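Side-chain contacts in ferric uptake regulation protein (Helicobacter pylori, PDB 2XIG), which probably represses transcription of iron-responsive genes as a homodimer, using ferrous iron as a cofactor to bind their operators: residues G40-P45 and E95-I100; E30-V35 and Y65-F70. The protein carries 2 engineered substitutions. All coordinates share one frame; numbering follows the deposited sequence.

Contact 1 of 2, residues G40-P45 and E95-I100. With ZN (zinc ion), chain L; ZN (zinc ion), chain N.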
ATOM      1  N   GLY C  40      -8.420   1.985  28.160  1.00 26.79           N
ATOM      2  CA  GLY C  40      -6.990   1.810  28.325  1.00 23.81           C
ATOM      3  C   GLY C  40      -6.272   1.642  26.999  1.00 28.61           C
ATOM      4  O   GLY C  40      -5.071   1.385  26.965  1.00 31.21           O
ATOM      5  N   THR C  41      -7.002   1.793  25.898  1.00 25.48           N
ATOM      6  CA  THR C  41      -6.401   1.616  24.580  1.00 26.36           C
ATOM      7  C   THR C  41      -6.717   2.805  23.652  1.00 28.72           C
ATOM      8  O   THR C  41      -7.116   3.871  24.122  1.00 26.15           O
ATOM      9  CB  THR C  41      -6.821   0.253  23.976  1.00 26.46           C
ATOM     10  OG1 THR C  41      -6.102   0.004  22.758  1.00 31.09           O
ATOM     11  CG2 THR C  41      -8.328   0.197  23.749  1.00 17.05           C
ATOM     12  N   HIS C  42      -6.512   2.639  22.351  1.00 21.43           N
ATOM     13  CA  HIS C  42      -6.883   3.680  21.392  1.00 19.37           C
ATOM     14  C   HIS C  42      -8.022   3.137  20.550  1.00 21.83           C
ATOM     15  O   HIS C  42      -7.925   2.044  20.017  1.00 22.12           O
ATOM     16  CB  HIS C  42      -5.711   4.061  20.492  1.00 24.42           C
ATOM     17  CG  HIS C  42      -4.495   4.521  21.233  1.00 20.15           C
ATOM     18  ND1 HIS C  42      -3.763   3.681  22.038  1.00 20.81           N
ATOM     19  CD2 HIS C  42      -3.869   5.723  21.269  1.00 13.64           C
ATOM     20  CE1 HIS C  42      -2.745   4.346  22.553  1.00 18.10           C
ATOM     21  NE2 HIS C  42      -2.781   5.583  22.092  1.00 16.84           N
ATOM     22  N   LEU C  43      -9.098   3.899  20.421  1.00 18.05           N
ATOM     23  CA  LEU C  43     -10.326   3.361  19.838  1.00 18.08           C
ATOM     24  C   LEU C  43     -10.635   3.923  18.455  1.00 20.93           C
ATOM     25  O   LEU C  43     -10.421   5.099  18.196  1.00 21.65           O
ATOM     26  CB  LEU C  43     -11.508   3.629  20.775  1.00 18.68           C
ATOM     27  CG  LEU C  43     -11.466   2.922  22.132  1.00 23.12           C
ATOM     28  CD1 LEU C  43     -12.684   3.307  22.969  1.00 17.47           C
ATOM     29  CD2 LEU C  43     -11.387   1.411  21.952  1.00 23.09           C
ATOM     30  N   SER C  44     -11.147   3.070  17.570  1.00 19.83           N
ATOM     31  CA  SER C  44     -11.630   3.532  16.278  1.00 21.16           C
ATOM     32  C   SER C  44     -13.034   4.100  16.431  1.00 20.87           C
ATOM     33  O   SER C  44     -13.742   3.772  17.378  1.00 20.05           O
ATOM     34  CB  SER C  44     -11.652   2.369  15.275  1.00 19.99           C
ATOM     35  OG  SER C  44     -12.617   1.415  15.671  1.00 19.76           O
ATOM     36  N   PRO C  45     -13.451   4.957  15.491  1.00 19.36           N
ATOM     37  CA  PRO C  45     -14.832   5.441  15.507  1.00 20.66           C
ATOM     38  C   PRO C  45     -15.855   4.298  15.545  1.00 22.58           C
ATOM     39  O   PRO C  45     -16.865   4.422  16.234  1.00 21.81           O
ATOM     40  CB  PRO C  45     -14.937   6.222  14.197  1.00 24.70           C
ATOM     41  CG  PRO C  45     -13.541   6.677  13.931  1.00 24.24           C
ATOM     42  CD  PRO C  45     -12.669   5.542  14.387  1.00 24.89           C
ATOM     43  N   GLU C  95      -0.350  11.985  29.923  1.00 17.78           N
ATOM     44  CA  GLU C  95       1.055  12.370  29.793  1.00 18.99           C
ATOM     45  C   GLU C  95       1.519  12.211  28.335  1.00 22.40           C
ATOM     46  O   GLU C  95       1.038  11.329  27.615  1.00 25.73           O
ATOM     47  CB  GLU C  95       1.912  11.488  30.721  1.00 27.08           C
ATOM     48  CG  GLU C  95       3.423  11.482  30.449  1.00 38.33           C
ATOM     49  CD  GLU C  95       4.243  12.177  31.535  1.00 42.81           C
ATOM     50  OE1 GLU C  95       5.192  12.915  31.192  1.00 44.17           O
ATOM     51  OE2 GLU C  95       3.948  11.978  32.732  1.00 45.36           O
ATOM     52  N   HIS C  96       2.441  13.065  27.896  1.00 19.14           N
ATOM     53  CA  HIS C  96       2.955  12.948  26.532  1.00 18.75           C
ATOM     54  C   HIS C  96       3.529  11.574  26.270  1.00 17.86           C
ATOM     55  O   HIS C  96       4.288  11.046  27.068  1.00 16.95           O
ATOM     56  CB  HIS C  96       4.062  13.952  26.233  1.00 19.05           C
ATOM     57  CG  HIS C  96       4.766  13.660  24.948  1.00 22.70           C
ATOM     58  ND1 HIS C  96       4.214  13.960  23.721  1.00 18.16           N
ATOM     59  CD2 HIS C  96       5.939  13.033  24.689  1.00 20.58           C
ATOM     60  CE1 HIS C  96       5.027  13.555  22.763  1.00 17.05           C
ATOM     61  NE2 HIS C  96       6.078  12.985  23.324  1.00 23.46           N
ATOM     62  N   HIS C  97       3.190  10.999  25.123  1.00 16.19           N
ATOM     63  CA  HIS C  97       3.797   9.741  24.741  1.00 12.03           C
ATOM     64  C   HIS C  97       3.774   9.600  23.231  1.00 12.89           C
ATOM     65  O   HIS C  97       3.000  10.254  22.525  1.00 13.88           O
ATOM     66  CB  HIS C  97       3.030   8.570  25.346  1.00 14.99           C
ATOM     67  CG  HIS C  97       1.600   8.526  24.917  1.00 11.86           C
ATOM     68  ND1 HIS C  97       0.608   9.226  25.569  1.00 16.61           N
ATOM     69  CD2 HIS C  97       0.999   7.902  23.878  1.00 12.05           C
ATOM     70  CE1 HIS C  97      -0.546   9.023  24.958  1.00 17.89           C
ATOM     71  NE2 HIS C  97      -0.330   8.228  23.926  1.00 15.84           N
ATOM     72  N   ASP C  98       4.642   8.732  22.751  1.00 12.37           N
ATOM     73  CA  ASP C  98       4.717   8.428  21.334  1.00 14.64           C
ATOM     74  C   ASP C  98       4.206   7.018  21.136  1.00 17.97           C
ATOM     75  O   ASP C  98       3.766   6.391  22.098  1.00 15.25           O
ATOM     76  CB  ASP C  98       6.151   8.580  20.907  1.00 13.06           C
ATOM     77  CG  ASP C  98       6.690   9.950  21.259  1.00 15.45           C
ATOM     78  OD1 ASP C  98       6.214  10.925  20.660  1.00 17.77           O
ATOM     79  OD2 ASP C  98       7.567  10.048  22.145  1.00 19.57           O
ATOM     80  N   HIS C  99       4.246   6.510  19.904  1.00 15.42           N
ATOM     81  CA  HIS C  99       3.528   5.272  19.637  1.00 16.35           C
ATOM     82  C   HIS C  99       4.304   4.232  18.864  1.00 17.79           C
ATOM     83  O   HIS C  99       4.982   4.539  17.888  1.00 16.65           O
ATOM     84  CB  HIS C  99       2.242   5.562  18.874  1.00 15.51           C
ATOM     85  CG  HIS C  99       1.285   6.427  19.624  1.00 18.97           C
ATOM     86  ND1 HIS C  99       1.261   7.798  19.484  1.00 20.71           N
ATOM     87  CD2 HIS C  99       0.329   6.122  20.534  1.00 15.36           C
ATOM     88  CE1 HIS C  99       0.318   8.299  20.258  1.00 19.44           C
ATOM     89  NE2 HIS C  99      -0.262   7.304  20.904  1.00 18.21           N
ATOM     90  N   ILE C 100       4.162   2.992  19.319  1.00 14.88           N
ATOM     91  CA  ILE C 100       4.606   1.819  18.586  1.00 11.88           C
ATOM     92  C   ILE C 100       3.347   1.143  18.034  1.00 15.31           C
ATOM     93  O   ILE C 100       2.360   1.000  18.739  1.00 15.97           O
ATOM     94  CB  ILE C 100       5.358   0.867  19.538  1.00 15.48           C
ATOM     95  CG1 ILE C 100       6.729   1.452  19.878  1.00 23.09           C
ATOM     96  CG2 ILE C 100       5.508  -0.521  18.935  1.00 19.83           C
ATOM     97  CD1 ILE C 100       7.325   0.937  21.179  1.00 23.83           C
TER
HETATM   98 ZN    ZN L1151      -1.630   7.394  22.501  1.00 21.04          ZN
HETATM   99 ZN    ZN N1153       7.739  12.178  22.244  1.00 20.82          ZN

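Contact 2 of 2, residues E30-V35 and Y65-F70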
ATOM      1  N   GLU C  30     -21.048  13.738  25.530  1.00 26.12           N
ATOM      2  CA  GLU C  30     -20.443  13.429  26.820  1.00 24.70           C
ATOM      3  C   GLU C  30     -20.104  11.936  26.900  1.00 23.85           C
ATOM      4  O   GLU C  30     -19.100  11.553  27.488  1.00 21.17           O
ATOM      5  CB  GLU C  30     -21.375  13.831  27.980  1.00 29.36           C
ATOM      6  CG  GLU C  30     -21.709  15.322  28.029  1.00 30.92           C
ATOM      7  CD  GLU C  30     -22.626  15.702  29.192  1.00 38.89           C
ATOM      8  OE1 GLU C  30     -22.691  16.907  29.517  1.00 39.94           O
ATOM      9  OE2 GLU C  30     -23.279  14.807  29.777  1.00 38.15           O
ATOM     10  N   GLU C  31     -20.941  11.097  26.303  1.00 24.05           N
ATOM     11  CA  GLU C  31     -20.690   9.659  26.321  1.00 25.21           C
ATOM     12  C   GLU C  31     -19.427   9.286  25.529  1.00 19.86           C
ATOM     13  O   GLU C  31     -18.669   8.413  25.945  1.00 18.69           O
ATOM     14  CB  GLU C  31     -21.903   8.883  25.804  1.00 35.71           C
ATOM     15  CG  GLU C  31     -21.879   7.401  26.169  1.00 46.33           C
ATOM     16  CD  GLU C  31     -21.701   7.173  27.664  1.00 53.80           C
ATOM     17  OE1 GLU C  31     -22.202   8.000  28.455  1.00 60.05           O
ATOM     18  OE2 GLU C  31     -21.062   6.170  28.050  1.00 54.34           O
ATOM     19  N   VAL C  32     -19.197   9.947  24.395  1.00 19.93           N
ATOM     20  CA  VAL C  32     -17.971   9.720  23.623  1.00 20.58           C
ATOM     21  C   VAL C  32     -16.725  10.058  24.455  1.00 22.14           C
ATOM     22  O   VAL C  32     -15.730   9.322  24.470  1.00 18.09           O
ATOM     23  CB  VAL C  32     -17.948  10.558  22.329  1.00 18.67           C
ATOM     24  CG1 VAL C  32     -16.563  10.511  21.688  1.00 16.45           C
ATOM     25  CG2 VAL C  32     -19.000  10.047  21.338  1.00 24.86           C
ATOM     26  N   VAL C  33     -16.775  11.192  25.138  1.00 19.21           N
ATOM     27  CA  VAL C  33     -15.652  11.581  25.983  1.00 15.56           C
ATOM     28  C   VAL C  33     -15.452  10.540  27.073  1.00 13.84           C
ATOM     29  O   VAL C  33     -14.326  10.127  27.335  1.00 15.30           O
ATOM     30  CB  VAL C  33     -15.855  12.970  26.615  1.00 22.58           C
ATOM     31  CG1 VAL C  33     -14.761  13.251  27.659  1.00 21.70           C
ATOM     32  CG2 VAL C  33     -15.853  14.040  25.539  1.00 22.92           C
ATOM     33  N   SER C  34     -16.547  10.110  27.691  1.00 18.15           N
ATOM     34  CA  SER C  34     -16.467   9.174  28.810  1.00 22.44           C
ATOM     35  C   SER C  34     -15.957   7.801  28.365  1.00 18.65           C
ATOM     36  O   SER C  34     -15.147   7.189  29.055  1.00 20.94           O
ATOM     37  CB  SER C  34     -17.819   9.054  29.515  1.00 21.79           C
ATOM     38  OG  SER C  34     -18.244  10.313  30.010  1.00 25.37           O
ATOM     39  N   VAL C  35     -16.429   7.319  27.218  1.00 18.49           N
ATOM     40  CA  VAL C  35     -15.899   6.068  26.676  1.00 20.54           C
ATOM     41  C   VAL C  35     -14.377   6.137  26.519  1.00 21.45           C
ATOM     42  O   VAL C  35     -13.661   5.227  26.941  1.00 19.91           O
ATOM     43  CB  VAL C  35     -16.571   5.673  25.336  1.00 17.04           C
ATOM     44  CG1 VAL C  35     -15.770   4.582  24.642  1.00 20.83           C
ATOM     45  CG2 VAL C  35     -18.006   5.215  25.578  1.00 23.31           C
ATOM     46  N   TYR C  65     -18.668  10.512  14.175  1.00 14.56           N
ATOM     47  CA  TYR C  65     -17.610  11.217  13.457  1.00 19.22           C
ATOM     48  C   TYR C  65     -17.685  12.715  13.698  1.00 17.74           C
ATOM     49  O   TYR C  65     -16.670  13.346  13.991  1.00 21.29           O
ATOM     50  CB  TYR C  65     -17.654  10.936  11.945  1.00 18.90           C
ATOM     51  CG  TYR C  65     -16.771   9.780  11.531  1.00 21.13           C
ATOM     52  CD1 TYR C  65     -15.489   9.998  11.046  1.00 25.27           C
ATOM     53  CD2 TYR C  65     -17.212   8.469  11.659  1.00 16.71           C
ATOM     54  CE1 TYR C  65     -14.672   8.932  10.680  1.00 21.73           C
ATOM     55  CE2 TYR C  65     -16.408   7.409  11.305  1.00 17.82           C
ATOM     56  CZ  TYR C  65     -15.146   7.642  10.814  1.00 23.75           C
ATOM     57  OH  TYR C  65     -14.359   6.576  10.454  1.00 27.60           O
ATOM     58  N   ARG C  66     -18.882  13.278  13.558  1.00 19.10           N
ATOM     59  CA  ARG C  66     -19.079  14.705  13.785  1.00 19.84           C
ATOM     60  C   ARG C  66     -18.615  15.116  15.191  1.00 23.16           C
ATOM     61  O   ARG C  66     -17.904  16.104  15.357  1.00 21.71           O
ATOM     62  CB  ARG C  66     -20.547  15.075  13.585  1.00 21.56           C
ATOM     63  CG  ARG C  66     -20.853  16.538  13.822  1.00 24.05           C
ATOM     64  CD  ARG C  66     -22.334  16.844  13.569  1.00 22.98           C
ATOM     65  NE  ARG C  66     -22.772  16.199  12.338  1.00 29.04           N
ATOM     66  CZ  ARG C  66     -23.709  15.259  12.267  1.00 28.17           C
ATOM     67  NH1 ARG C  66     -24.358  14.869  13.355  1.00 27.69           N
ATOM     68  NH2 ARG C  66     -24.013  14.727  11.096  1.00 33.20           N
ATOM     69  N   ILE C  67     -19.031  14.346  16.192  1.00 17.72           N
ATOM     70  CA  ILE C  67     -18.587  14.551  17.568  1.00 20.72           C
ATOM     71  C   ILE C  67     -17.064  14.460  17.708  1.00 24.27           C
ATOM     72  O   ILE C  67     -16.442  15.310  18.360  1.00 22.80           O
ATOM     73  CB  ILE C  67     -19.263  13.539  18.521  1.00 21.16           C
ATOM     74  CG1 ILE C  67     -20.737  13.902  18.725  1.00 20.38           C
ATOM     75  CG2 ILE C  67     -18.514  13.468  19.855  1.00 20.70           C
ATOM     76  CD1 ILE C  67     -21.518  12.856  19.482  1.00 22.01           C
ATOM     77  N   LEU C  68     -16.471  13.425  17.105  1.00 19.51           N
ATOM     78  CA  LEU C  68     -15.032  13.217  17.171  1.00 18.26           C
ATOM     79  C   LEU C  68     -14.278  14.391  16.555  1.00 24.27           C
ATOM     80  O   LEU C  68     -13.264  14.839  17.092  1.00 23.64           O
ATOM     81  CB  LEU C  68     -14.633  11.906  16.475  1.00 18.92           C
ATOM     82  CG  LEU C  68     -15.003  10.630  17.238  1.00 21.13           C
ATOM     83  CD1 LEU C  68     -14.731   9.373  16.411  1.00 22.36           C
ATOM     84  CD2 LEU C  68     -14.263  10.550  18.565  1.00 21.01           C
ATOM     85  N   ASN C  69     -14.775  14.891  15.432  1.00 20.10           N
ATOM     86  CA  ASN C  69     -14.132  16.030  14.778  1.00 23.40           C
ATOM     87  C   ASN C  69     -14.118  17.280  15.657  1.00 21.15           C
ATOM     88  O   ASN C  69     -13.117  17.984  15.726  1.00 22.23           O
ATOM     89  CB  ASN C  69     -14.784  16.326  13.428  1.00 21.65           C
ATOM     90  CG  ASN C  69     -14.466  15.263  12.380  1.00 29.38           C
ATOM     91  OD1 ASN C  69     -13.381  14.684  12.380  1.00 29.57           O
ATOM     92  ND2 ASN C  69     -15.414  15.008  11.484  1.00 31.04           N
ATOM     93  N   PHE C  70     -15.234  17.550  16.321  1.00 22.49           N
ATOM     94  CA  PHE C  70     -15.300  18.681  17.251  1.00 25.31           C
ATOM     95  C   PHE C  70     -14.354  18.506  18.439  1.00 27.99           C
ATOM     96  O   PHE C  70     -13.550  19.391  18.758  1.00 24.33           O
ATOM     97  CB  PHE C  70     -16.718  18.873  17.787  1.00 25.62           C
ATOM     98  CG  PHE C  70     -16.816  19.947  18.842  1.00 23.52           C
ATOM     99  CD1 PHE C  70     -16.727  19.630  20.188  1.00 21.03           C
ATOM    100  CD2 PHE C  70     -16.956  21.278  18.481  1.00 22.98           C
ATOM    101  CE1 PHE C  70     -16.800  20.619  21.158  1.00 30.87           C
ATOM    102  CE2 PHE C  70     -17.031  22.274  19.450  1.00 26.11           C
ATOM    103  CZ  PHE C  70     -16.952  21.942  20.787  1.00 31.09           C
TER

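Contact 1 of 2, residues G40-P45 and E95-I100
His42 and His99 point their NE2 atoms at a shared zinc ion, which His97 binds as well, forming an interdomain metal site of the Fur fold. His42 comes from the loop between helices 27-38 and 45-52 of the presumed DNA-binding region, whereas His97 and His99 lie at the start of the presumed dimerization region. All three donate NE2. The bond from His42 NE2 to zinc measures 2.2 Å, and those from His97 NE2 and His99 NE2 are 2.1 Å each. The carboxylate of Glu90 supplies the remaining ligand atoms.

Sharing one ion brings His42 NE2 within 3.3 Å of His99 NE2, a closeness imposed by the metal and not by a hydrogen bond. The His42 and His99 rings are steeply inclined, their planes 77° apart. His97 approaches differently, its NE2 lying at the edge of the His42 ring near that ring's plane. The extended backbone alternates its ligands: between His97 and His99, Asp98 points to a second zinc, which it chelates through OD1 at 2.5 Å and OD2 at 2.1 Å. His96 joins it there, and Glu117 and His134 complete that site.

In His97, CG sits between the backbone N and the carbonyl carbon (chi1 60°), a placement that turns the ring toward His42. Its rotation is fixed from the far edge, where ND1 donates a nearly straight hydrogen bond of 3.0 Å, almost in the ring plane, to the backbone oxygen Glu95 O.

Contact 2 of 2, residues E30-V35 and Y65-F70
The hydrophobic core of the presumed DNA-binding region, which is largely helical, joins helix 27-38 to helix 61-73 here, through Val32 on one side and Ile67 and Leu68 on the other. Val32 and Ile67 each point toward the opposing helix, their CA atoms 7.8 Å apart, and their side chains pass at a slant. The gamma methyl of Ile67 does the touching. The isoleucine holds CG2 opposite its backbone N across the CA-CB bond, and this methyl meets the branched end of the valine, Ile67 CG2 lying 3.8 Å from Val32 CG2, 3.9 Å from Val32 CB and 4.0 Å from Val32 CG1. One methyl thus rests against the whole fork.

Leu68 reaches the same valine by another route. Its CB does not face helix 27-38, but the branch beyond it brings Leu68 CD2 to 3.9 Å from Val32 CG1, the two side chains crossing at about a right angle. These helices, helix 45-52 and the hairpin 77-82/86-91 form the winged-helix fold known from Fur proteins, helix 61-73 being probably the recognition helix and the hairpin the wing. Ile52 and Leu71 also pack on Val32, while Pro45 and Ile48 lie against Leu68, and Gln28 and Arg29 flank Ile67.

On the segment 30-35, Ser34 turns its polar end to its own helix. Ser34 OG donates to Glu30 O at 2.9 Å, coming from above the carbonyl plane with a C=O...O angle of 142°. The backbone Ser34 N grips the same oxygen from the opposite face, also at 2.9 Å.

Overall arrangement
The two contacts interleave along the chain, in the order 30-35, 40-45, 65-70, 95-100, and their centres lie about 16 Å apart. Contact 2 lies within the presumed DNA-binding region; contact 1 joins that region to strand 98-102 and the residues just before it, in the presumed dimerization region. They touch through the segment 40-45: Pro45, which opens helix 45-52, packs its CB 3.5 Å from Tyr65 CE2, and Leu43 CD1 lies 3.7 Å from Val35 CG1. The loop that carries the zinc ligand is thus built onto the helical core, consistent with metal binding setting how the DNA-binding region is held against the dimerization region.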